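Local coordinates for protein spherulin-4 (Aspergillus clavatus, PDB 5C5G) that is a fungal glycoside hydrolase with a (beta/alpha) barrel, probably acting on the exopolysaccharide galactosaminogalactan during its biosynthesis, at residues A[87-90]-A[91-95]; A[207-211]-A[212-216]; A[219-222]-A[223-227]. One frame throughout, in Å; residues are numbered along the deposited sequence.

Contact 1 (A[87-90]-A[91-95]); sequences SEVR and RDIET
Arg90 and Glu94, one turn apart on helix 86-103, are joined by a salt bridge along the outer side of the helix. The arginine starts with CG anti to its own N (chi1 -179°) and runs extended as far as NE. CB stays close to the backbone of Arg91; CG is the first atom to meet the glutamate, 3.6 Å from Glu94 OE2, and CD passes the same oxygen. NE then makes the bond, 2.9 Å to Glu94 OE2 and nearly straight at 166°. The carboxylate oxygen lies close to the guanidinium plane, at its edge, whereas NE comes to OE2 from above the carboxylate plane; the two flat groups stand 79° apart. A water accepts from Arg90 NH2 and donates to Glu94 OE2 at 2.7 Å, so that OE2 is gripped twice and the rotation of both end groups is restrained.

Beneath this pair the backbone bond from Glu94 N to Arg90 O is among the successive bonds of a regular alpha-helix. On the buried side Val89 CG1 touches Ile93 CD1 at 4.2 Å, and both side chains reach Phe115 of strand 112-116 and pack against helix 124-139. Arg91, bent at chi2, brings NH2 alongside to OD1 of its neighbour Asp92, 2.9 Å away and in the guanidinium plane, while Thr95 OG1 sits over one guanidinium face. Arg84 holds the other oxygen of Asp92, OD2, in a second salt bridge.

Two i to i+4 pairs, Arg90-Glu94 exposed and Val89-Ile93 buried, are characteristic of an amphipathic helix in a beta/alpha barrel, here the crossover between strands 71-78 and 112-116; the Asp92 side chain lies about 7 Å from that of Tyr76, which binds N-acetyl-D-galactosamine.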
ATOM      1  N   SER A  87     -12.283  -1.085  19.120  1.00 16.70           N
ATOM      2  CA  SER A  87     -12.924  -2.386  19.014  1.00 16.40           C
ATOM      3  C   SER A  87     -13.451  -2.637  17.597  1.00 14.82           C
ATOM      4  O   SER A  87     -13.472  -3.777  17.139  1.00 15.89           O
ATOM      5  CB  SER A  87     -14.051  -2.536  20.040  1.00 24.13           C
ATOM      6  OG  SER A  87     -15.113  -1.641  19.761  1.00 36.00           O
ATOM      7  N   GLU A  88     -13.854  -1.576  16.901  1.00 16.05           N
ATOM      8  CA  GLU A  88     -14.344  -1.708  15.532  1.00 15.11           C
ATOM      9  C   GLU A  88     -13.179  -1.931  14.582  1.00 12.54           C
ATOM     10  O   GLU A  88     -13.253  -2.737  13.655  1.00 13.02           O
ATOM     11  CB  GLU A  88     -15.147  -0.470  15.133  1.00 16.98           C
ATOM     12  CG  GLU A  88     -16.433  -0.324  15.938  1.00 22.68           C
ATOM     13  CD  GLU A  88     -17.113   1.017  15.751  1.00 34.16           C
ATOM     14  OE1 GLU A  88     -16.833   1.698  14.741  1.00 37.37           O
ATOM     15  OE2 GLU A  88     -17.927   1.388  16.622  1.00 42.57           O
ATOM     16  N   VAL A  89     -12.080  -1.237  14.830  1.00 11.61           N
ATOM     17  CA  VAL A  89     -10.870  -1.463  14.056  1.00 11.14           C
ATOM     18  C   VAL A  89     -10.422  -2.919  14.238  1.00 10.72           C
ATOM     19  O   VAL A  89     -10.096  -3.611  13.275  1.00 10.45           O
ATOM     20  CB  VAL A  89      -9.756  -0.496  14.480  1.00 11.20           C
ATOM     21  CG1 VAL A  89      -8.481  -0.793  13.749  1.00 11.52           C
ATOM     22  CG2 VAL A  89     -10.177   0.946  14.223  1.00 14.22           C
ATOM     23  N   ARG A  90     -10.426  -3.393  15.474  1.00 11.06           N
ATOM     24  CA  ARG A  90     -10.029  -4.757  15.755  1.00 11.51           C
ATOM     25  C   ARG A  90     -10.954  -5.769  15.077  1.00 10.42           C
ATOM     26  O   ARG A  90     -10.489  -6.791  14.583  1.00 10.95           O
ATOM     27  CB  ARG A  90      -9.973  -4.994  17.250  1.00 14.57           C
ATOM     28  CG  ARG A  90      -9.541  -6.383  17.608  1.00 21.26           C
ATOM     29  CD  ARG A  90      -9.061  -6.448  19.033  1.00 33.16           C
ATOM     30  NE  ARG A  90      -8.398  -7.717  19.300  1.00 43.02           N
ATOM     31  CZ  ARG A  90      -7.529  -7.915  20.286  1.00 41.38           C
ATOM     32  NH1 ARG A  90      -7.211  -6.923  21.102  1.00 31.18           N
ATOM     33  NH2 ARG A  90      -6.976  -9.109  20.449  1.00 48.51           N
ATOM     34  N   ARG A  91     -12.259  -5.505  15.055  1.00 11.43           N
ATOM     35  CA  ARG A  91     -13.178  -6.405  14.356  1.00 11.23           C
ATOM     36  C   ARG A  91     -12.737  -6.558  12.907  1.00 10.20           C
ATOM     37  O   ARG A  91     -12.715  -7.665  12.359  1.00 10.83           O
ATOM     38  CB  ARG A  91     -14.622  -5.907  14.428  1.00 11.85           C
ATOM     39  CG  ARG A  91     -15.603  -6.745  13.613  1.00 12.75           C
ATOM     40  CD  ARG A  91     -15.747  -6.254  12.177  1.00 12.72           C
ATOM     41  NE  ARG A  91     -16.624  -7.133  11.417  1.00 11.86           N
ATOM     42  CZ  ARG A  91     -16.750  -7.092  10.097  1.00 12.81           C
ATOM     43  NH1 ARG A  91     -17.569  -7.933   9.489  1.00 13.63           N
ATOM     44  NH2 ARG A  91     -16.084  -6.191   9.391  1.00 12.72           N
ATOM     45  N   ASP A  92     -12.362  -5.466  12.267  1.00  9.64           N
ATOM     46  CA  ASP A  92     -11.977  -5.538  10.869  1.00  9.22           C
ATOM     47  C   ASP A  92     -10.677  -6.332  10.705  1.00  9.48           C
ATOM     48  O   ASP A  92     -10.549  -7.161   9.800  1.00 10.37           O
ATOM     49  CB  ASP A  92     -11.831  -4.144  10.251  1.00 10.07           C
ATOM     50  CG  ASP A  92     -13.156  -3.455  10.025  1.00 11.48           C
ATOM     51  OD1 ASP A  92     -14.219  -4.108  10.098  1.00 12.16           O
ATOM     52  OD2 ASP A  92     -13.136  -2.230   9.769  1.00 12.10           O
ATOM     53  N   ILE A  93      -9.689  -6.085  11.566  1.00  9.18           N
ATOM     54  CA  ILE A  93      -8.440  -6.840  11.509  1.00  9.08           C
ATOM     55  C   ILE A  93      -8.733  -8.329  11.634  1.00  9.30           C
ATOM     56  O   ILE A  93      -8.213  -9.157  10.869  1.00 10.59           O
ATOM     57  CB  ILE A  93      -7.493  -6.420  12.651  1.00  9.26           C
ATOM     58  CG1 ILE A  93      -7.052  -4.956  12.489  1.00  9.85           C
ATOM     59  CG2 ILE A  93      -6.278  -7.332  12.685  1.00  9.91           C
ATOM     60  CD1 ILE A  93      -6.365  -4.391  13.731  1.00 10.85           C
ATOM     61  N   GLU A  94      -9.527  -8.682  12.631  1.00  9.44           N
ATOM     62  CA  GLU A  94      -9.833 -10.080  12.916  1.00 10.33           C
ATOM     63  C   GLU A  94     -10.637 -10.732  11.801  1.00  9.71           C
ATOM     64  O   GLU A  94     -10.533 -11.930  11.571  1.00 10.93           O
ATOM     65  CB  GLU A  94     -10.548 -10.198  14.258  1.00 13.39           C
ATOM     66  CG  GLU A  94      -9.584  -9.887  15.400  1.00 16.00           C
ATOM     67  CD  GLU A  94     -10.202  -9.980  16.767  1.00 28.98           C
ATOM     68  OE1 GLU A  94     -11.443 -10.076  16.856  1.00 27.84           O
ATOM     69  OE2 GLU A  94      -9.427  -9.961  17.753  1.00 28.66           O
ATOM     70  N   THR A  95     -11.452  -9.955  11.116  1.00  9.49           N
ATOM     71  CA  THR A  95     -12.236 -10.471   9.997  1.00  9.09           C
ATOM     72  C   THR A  95     -11.289 -10.908   8.886  1.00  9.50           C
ATOM     73  O   THR A  95     -11.366 -12.035   8.401  1.00  9.74           O
ATOM     74  CB  THR A  95     -13.247  -9.412   9.504  1.00 10.67           C
ATOM     75  OG1 THR A  95     -14.166  -9.094  10.566  1.00 11.44           O
ATOM     76  CG2 THR A  95     -14.045  -9.927   8.332  1.00 10.80           C
TER
HETATM   77  O   HOH W   1      -6.822 -10.780  17.825  1.00 24.57           O

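Contact 2 (A[207-211]-A[212-216])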
ATOM      1  N   THR A 207       0.643  13.056 -18.817  1.00 16.36           N
ATOM      2  CA  THR A 207       1.069  11.992 -19.718  1.00 18.44           C
ATOM      3  C   THR A 207       2.407  12.314 -20.377  1.00 18.78           C
ATOM      4  O   THR A 207       3.091  11.405 -20.840  1.00 18.84           O
ATOM      5  CB  THR A 207       0.017  11.682 -20.783  1.00 23.51           C
ATOM      6  OG1 THR A 207      -0.334  12.890 -21.447  1.00 27.30           O
ATOM      7  CG2 THR A 207      -1.227  11.071 -20.150  1.00 29.03           C
ATOM      8  N   SER A 208       2.800  13.588 -20.390  1.00 15.77           N
ATOM      9  CA  SER A 208       4.086  13.989 -20.951  1.00 15.62           C
ATOM     10  C   SER A 208       5.277  13.531 -20.104  1.00 14.47           C
ATOM     11  O   SER A 208       6.416  13.537 -20.573  1.00 15.23           O
ATOM     12  CB  SER A 208       4.117  15.506 -21.135  1.00 18.78           C
ATOM     13  OG  SER A 208       3.791  16.167 -19.923  1.00 19.92           O
ATOM     14  N   VAL A 209       5.022  13.145 -18.863  1.00 13.41           N
ATOM     15  CA  VAL A 209       6.054  12.523 -18.053  1.00 12.29           C
ATOM     16  C   VAL A 209       6.107  11.055 -18.459  1.00 12.20           C
ATOM     17  O   VAL A 209       5.497  10.187 -17.837  1.00 13.87           O
ATOM     18  CB  VAL A 209       5.790  12.691 -16.555  1.00 12.77           C
ATOM     19  CG1 VAL A 209       6.940  12.081 -15.750  1.00 14.95           C
ATOM     20  CG2 VAL A 209       5.615  14.158 -16.216  1.00 17.32           C
ATOM     21  N   GLU A 210       6.870  10.794 -19.512  1.00 12.21           N
ATOM     22  CA  GLU A 210       6.921   9.501 -20.182  1.00 11.65           C
ATOM     23  C   GLU A 210       8.365   9.247 -20.603  1.00 10.88           C
ATOM     24  O   GLU A 210       9.187  10.168 -20.596  1.00 11.73           O
ATOM     25  CB  GLU A 210       6.017   9.511 -21.415  1.00 15.55           C
ATOM     26  CG  GLU A 210       6.435  10.541 -22.462  1.00 15.67           C
ATOM     27  CD  GLU A 210       5.590  10.489 -23.711  1.00 30.27           C
ATOM     28  OE1 GLU A 210       5.328   9.372 -24.203  1.00 31.61           O
ATOM     29  OE2 GLU A 210       5.198  11.572 -24.204  1.00 31.81           O
ATOM     30  N   GLY A 211       8.690   8.023 -20.991  1.00 11.55           N
ATOM     31  CA  GLY A 211      10.024   7.710 -21.469  1.00 11.64           C
ATOM     32  C   GLY A 211      11.059   8.049 -20.426  1.00 10.60           C
ATOM     33  O   GLY A 211      10.886   7.763 -19.252  1.00 10.79           O
ATOM     34  N   SER A 212      12.130   8.694 -20.867  1.00 10.57           N
ATOM     35  CA  SER A 212      13.204   9.053 -19.953  1.00 10.80           C
ATOM     36  C   SER A 212      12.739  10.013 -18.859  1.00 11.10           C
ATOM     37  O   SER A 212      13.338  10.048 -17.787  1.00 11.34           O
ATOM     38  CB  SER A 212      14.390   9.632 -20.712  1.00 12.49           C
ATOM     39  OG  SER A 212      14.019  10.756 -21.487  1.00 11.48           O
ATOM     40  N   ASP A 213      11.700  10.811 -19.103  1.00 10.35           N
ATOM     41  CA  ASP A 213      11.175  11.697 -18.067  1.00 10.66           C
ATOM     42  C   ASP A 213      10.582  10.869 -16.920  1.00 11.23           C
ATOM     43  O   ASP A 213      10.751  11.202 -15.739  1.00 11.05           O
ATOM     44  CB  ASP A 213      10.093  12.648 -18.601  1.00 11.35           C
ATOM     45  CG  ASP A 213      10.620  13.728 -19.524  1.00 12.73           C
ATOM     46  OD1 ASP A 213      11.839  13.827 -19.775  1.00 12.88           O
ATOM     47  OD2 ASP A 213       9.775  14.509 -20.026  1.00 14.20           O
ATOM     48  N   LEU A 214       9.882   9.791 -17.255  1.00 10.47           N
ATOM     49  CA  LEU A 214       9.321   8.906 -16.243  1.00  9.96           C
ATOM     50  C   LEU A 214      10.440   8.137 -15.529  1.00 10.27           C
ATOM     51  O   LEU A 214      10.380   7.918 -14.316  1.00 10.45           O
ATOM     52  CB  LEU A 214       8.322   7.925 -16.866  1.00 11.27           C
ATOM     53  CG  LEU A 214       7.606   7.004 -15.871  1.00 10.81           C
ATOM     54  CD1 LEU A 214       6.810   7.785 -14.821  1.00 11.44           C
ATOM     55  CD2 LEU A 214       6.689   6.063 -16.639  1.00 12.64           C
ATOM     56  N   ARG A 215      11.448   7.706 -16.277  1.00  9.85           N
ATOM     57  CA  ARG A 215      12.600   7.049 -15.675  1.00 10.38           C
ATOM     58  C   ARG A 215      13.197   7.950 -14.597  1.00 10.52           C
ATOM     59  O   ARG A 215      13.511   7.479 -13.495  1.00 10.73           O
ATOM     60  CB  ARG A 215      13.648   6.715 -16.723  1.00 11.48           C
ATOM     61  CG  ARG A 215      14.862   5.981 -16.163  1.00 11.95           C
ATOM     62  CD  ARG A 215      15.777   5.590 -17.306  1.00 15.74           C
ATOM     63  NE  ARG A 215      16.918   4.781 -16.874  1.00 25.00           N
ATOM     64  CZ  ARG A 215      16.935   3.448 -16.834  1.00 33.06           C
ATOM     65  NH1 ARG A 215      15.871   2.744 -17.204  1.00 32.69           N
ATOM     66  NH2 ARG A 215      18.024   2.814 -16.416  1.00 34.04           N
ATOM     67  N   GLY A 216      13.386   9.229 -14.900  1.00 10.55           N
ATOM     68  CA  GLY A 216      13.950  10.154 -13.939  1.00 10.45           C
ATOM     69  C   GLY A 216      13.091  10.279 -12.694  1.00 10.54           C
ATOM     70  O   GLY A 216      13.612  10.278 -11.580  1.00 11.89           O
TER
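Between Glu210 and Asp213 the chain passes from loop into helix, after an inverse gamma turn centred on Val209. Gly211, with a positive phi of 58°, occupies the N-cap position. Its carbonyl oxygen takes the first good helical bond, from Arg215 N at 3.0 Å and in the carbonyl plane, and a weak one from Leu214 N. Glu210 O, one residue earlier, receives weak bonds from Asp213 N and Leu214 N. This is the N-terminal start of helix 212-224, which follows strand 198-203 in the (beta/alpha) barrel.

Among the side chains, Val209 CG1, set anti to the valine N (chi1 -177°) and hence beside the carbonyl carbon, lies against the first turn, 3.9 Å from Asp213 O and 4.4 Å from Leu214 CD1. Asp213 packs CB against Glu210 O at 3.3 Å, and its OD2 lies 3.5 Å from Ser208 O. Leu214 CB fits between two carbonyl oxygens, those of Gly211 and Val209, while the rest of the side chain is buried against His232 and Gln244 of loops and Leu251 of helix 245-252. His232 NE2 also bonds Val209 O, and the extended Arg215 reaches with NH2 to His2 O near the chain's beginning.

Contact 3 (A[219-222]-A[223-227]); sequences KQVR and QVADE
Gln223 N bonds back to Lys219 O at 3.3 Å, near the C-terminal part of helix 212-224, with a weaker link to Gln220 O. CB of Gln223 rests 3.6 Å from Gln220 O. From there the side chain leaves with CG anti to the backbone N (chi1 -170°) and stays extended, bringing OE1 to a water that also donates to Gln220 O; the amide is thus tied by solvent to a carbonyl of the preceding turn.

Val224 N bonds Val221 O at 3.0 Å from above the carbonyl plane, a three-residue step. CG2 of Val224, placed between the backbone N and carbonyl carbon, comes to 3.4 Å from Val221 O and also approaches Gln220 O.

Ala225 has left helical geometry, yet its N shares Val221 O at 3.0 Å, arriving nearly end-on to the carbonyl. Val221 O thus accepts from two amides, the Ala225 N-H bent at 136°. The alanine CB meets Val221 CG1 at 4.3 Å, and both side chains lie on Ala200 of strand 198-203.

Asp226 follows, salt-bridged to Lys9 and Arg195, and Glu227 begins strand 227-230. Beside this turn the buried Arg222 directs its guanidinium to carbonyls of Pro6, Gly5 and Ser254. Residues 223-227 link helix 212-224 to strand 227-230 in a beta-alpha-beta unit: Val221 covers strands 198-203 and 227-230 from outside, and strand 227-230 then closes the barrel next to strand 9-13.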
ATOM      1  N   LYS A 219      13.474   7.084 -10.555  1.00  9.81           N
ATOM      2  CA  LYS A 219      14.755   7.088  -9.868  1.00 10.31           C
ATOM      3  C   LYS A 219      14.745   8.041  -8.676  1.00 10.50           C
ATOM      4  O   LYS A 219      15.231   7.709  -7.597  1.00 10.46           O
ATOM      5  CB  LYS A 219      15.847   7.494 -10.845  1.00 12.75           C
ATOM      6  CG  LYS A 219      17.222   7.485 -10.241  1.00 14.11           C
ATOM      7  CD  LYS A 219      18.291   7.642 -11.301  1.00 16.24           C
ATOM      8  CE  LYS A 219      19.669   7.654 -10.696  1.00 23.20           C
ATOM      9  NZ  LYS A 219      20.712   7.697 -11.760  1.00 32.10           N
ATOM     10  N   GLN A 220      14.197   9.237  -8.868  1.00  9.82           N
ATOM     11  CA  GLN A 220      14.179  10.227  -7.795  1.00 10.18           C
ATOM     12  C   GLN A 220      13.415   9.693  -6.586  1.00  9.47           C
ATOM     13  O   GLN A 220      13.832   9.872  -5.444  1.00 10.45           O
ATOM     14  CB  GLN A 220      13.542  11.541  -8.252  1.00 11.46           C
ATOM     15  CG  GLN A 220      14.367  12.314  -9.235  1.00 14.69           C
ATOM     16  CD  GLN A 220      13.536  13.324  -9.987  1.00 24.09           C
ATOM     17  OE1 GLN A 220      12.644  13.967  -9.423  1.00 19.82           O
ATOM     18  NE2 GLN A 220      13.812  13.461 -11.275  1.00 21.92           N
ATOM     19  N   VAL A 221      12.275   9.048  -6.821  1.00  9.40           N
ATOM     20  CA  VAL A 221      11.454   8.563  -5.720  1.00  9.03           C
ATOM     21  C   VAL A 221      12.084   7.327  -5.069  1.00  8.42           C
ATOM     22  O   VAL A 221      12.027   7.183  -3.855  1.00  9.34           O
ATOM     23  CB  VAL A 221       9.985   8.336  -6.171  1.00  9.61           C
ATOM     24  CG1 VAL A 221       9.120   7.905  -5.016  1.00  9.82           C
ATOM     25  CG2 VAL A 221       9.407   9.628  -6.782  1.00 10.64           C
ATOM     26  N   ARG A 222      12.694   6.455  -5.864  1.00  9.00           N
ATOM     27  CA  ARG A 222      13.362   5.285  -5.309  1.00  9.28           C
ATOM     28  C   ARG A 222      14.404   5.665  -4.273  1.00  9.22           C
ATOM     29  O   ARG A 222      14.663   4.910  -3.342  1.00  9.93           O
ATOM     30  CB  ARG A 222      13.980   4.425  -6.430  1.00  9.99           C
ATOM     31  CG  ARG A 222      12.954   3.524  -7.108  1.00 10.19           C
ATOM     32  CD  ARG A 222      13.471   2.807  -8.318  1.00 10.34           C
ATOM     33  NE  ARG A 222      14.590   1.941  -7.999  1.00 10.57           N
ATOM     34  CZ  ARG A 222      15.067   1.028  -8.828  1.00 11.59           C
ATOM     35  NH1 ARG A 222      14.504   0.820 -10.016  1.00 12.64           N
ATOM     36  NH2 ARG A 222      16.129   0.330  -8.475  1.00 11.91           N
ATOM     37  N   GLN A 223      15.039   6.816  -4.431  1.00  9.83           N
ATOM     38  CA  GLN A 223      16.056   7.195  -3.479  1.00 10.75           C
ATOM     39  C   GLN A 223      15.500   7.386  -2.075  1.00 10.32           C
ATOM     40  O   GLN A 223      16.215   7.152  -1.095  1.00 12.48           O
ATOM     41  CB  GLN A 223      16.730   8.478  -3.922  1.00 13.94           C
ATOM     42  CG  GLN A 223      17.964   8.829  -3.112  1.00 24.83           C
ATOM     43  CD  GLN A 223      18.698  10.043  -3.657  1.00 44.60           C
ATOM     44  OE1 GLN A 223      18.088  10.952  -4.223  1.00 50.50           O
ATOM     45  NE2 GLN A 223      20.018  10.056  -3.496  1.00 44.05           N
ATOM     46  N   VAL A 224      14.251   7.821  -1.989  1.00  9.89           N
ATOM     47  CA  VAL A 224      13.685   8.285  -0.725  1.00 11.20           C
ATOM     48  C   VAL A 224      12.558   7.426  -0.173  1.00  9.96           C
ATOM     49  O   VAL A 224      12.199   7.599   0.993  1.00 10.17           O
ATOM     50  CB  VAL A 224      13.210   9.764  -0.811  1.00 12.03           C
ATOM     51  CG1 VAL A 224      14.388  10.675  -1.035  1.00 13.13           C
ATOM     52  CG2 VAL A 224      12.179   9.956  -1.888  1.00 11.46           C
ATOM     53  N   ALA A 225      12.002   6.508  -0.965  1.00  8.91           N
ATOM     54  CA  ALA A 225      10.860   5.712  -0.522  1.00  8.96           C
ATOM     55  C   ALA A 225      10.994   4.275  -0.994  1.00  8.66           C
ATOM     56  O   ALA A 225      11.193   4.020  -2.187  1.00  9.71           O
ATOM     57  CB  ALA A 225       9.566   6.296  -1.046  1.00  9.86           C
ATOM     58  N   ASP A 226      10.872   3.333  -0.069  1.00  8.72           N
ATOM     59  CA  ASP A 226      11.042   1.918  -0.383  1.00  8.95           C
ATOM     60  C   ASP A 226       9.783   1.281  -0.952  1.00  8.68           C
ATOM     61  O   ASP A 226       9.846   0.136  -1.383  1.00  9.83           O
ATOM     62  CB  ASP A 226      11.476   1.162   0.866  1.00 10.76           C
ATOM     63  CG  ASP A 226      11.919  -0.257   0.585  1.00 12.22           C
ATOM     64  OD1 ASP A 226      12.847  -0.439  -0.237  1.00 13.29           O
ATOM     65  OD2 ASP A 226      11.363  -1.191   1.219  1.00 13.66           O
ATOM     66  N   GLU A 227       8.655   1.994  -0.967  1.00  9.02           N
ATOM     67  CA  GLU A 227       7.443   1.512  -1.637  1.00  8.21           C
ATOM     68  C   GLU A 227       6.853   2.667  -2.411  1.00  9.02           C
ATOM     69  O   GLU A 227       6.799   3.775  -1.886  1.00  8.91           O
ATOM     70  CB  GLU A 227       6.414   0.930  -0.659  1.00 10.40           C
ATOM     71  CG  GLU A 227       7.049   0.072   0.427  1.00 12.60           C
ATOM     72  CD  GLU A 227       6.181  -1.036   0.971  1.00 14.02           C
ATOM     73  OE1 GLU A 227       5.271  -1.506   0.246  1.00 15.21           O
ATOM     74  OE2 GLU A 227       6.430  -1.449   2.116  1.00 15.49           O
TER
HETATM   75  O   HOH W   2      15.939  11.733  -5.145  1.00 16.35           O

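Contacts 2 and 3 belong to the two ends of helix 212-224, their centres about 15 Å apart, whereas contact 1 lies within helix 86-103 across the barrel, its centre about 41 Å from that of contact 2 and 32 Å from that of contact 3. Contact 2 is a surface feature in which backbone bonds, several weak, start the helix beside a small apolar patch. Contacts 1 and 3 are partly buried, each with an aliphatic pair touching barrel strands, that of contact 1 also helix 124-139. Between its own segments contact 1 has a side-chain salt bridge; contact 3 has backbone bonds, one carbonyl shared, and a water, its charged groups pairing outside.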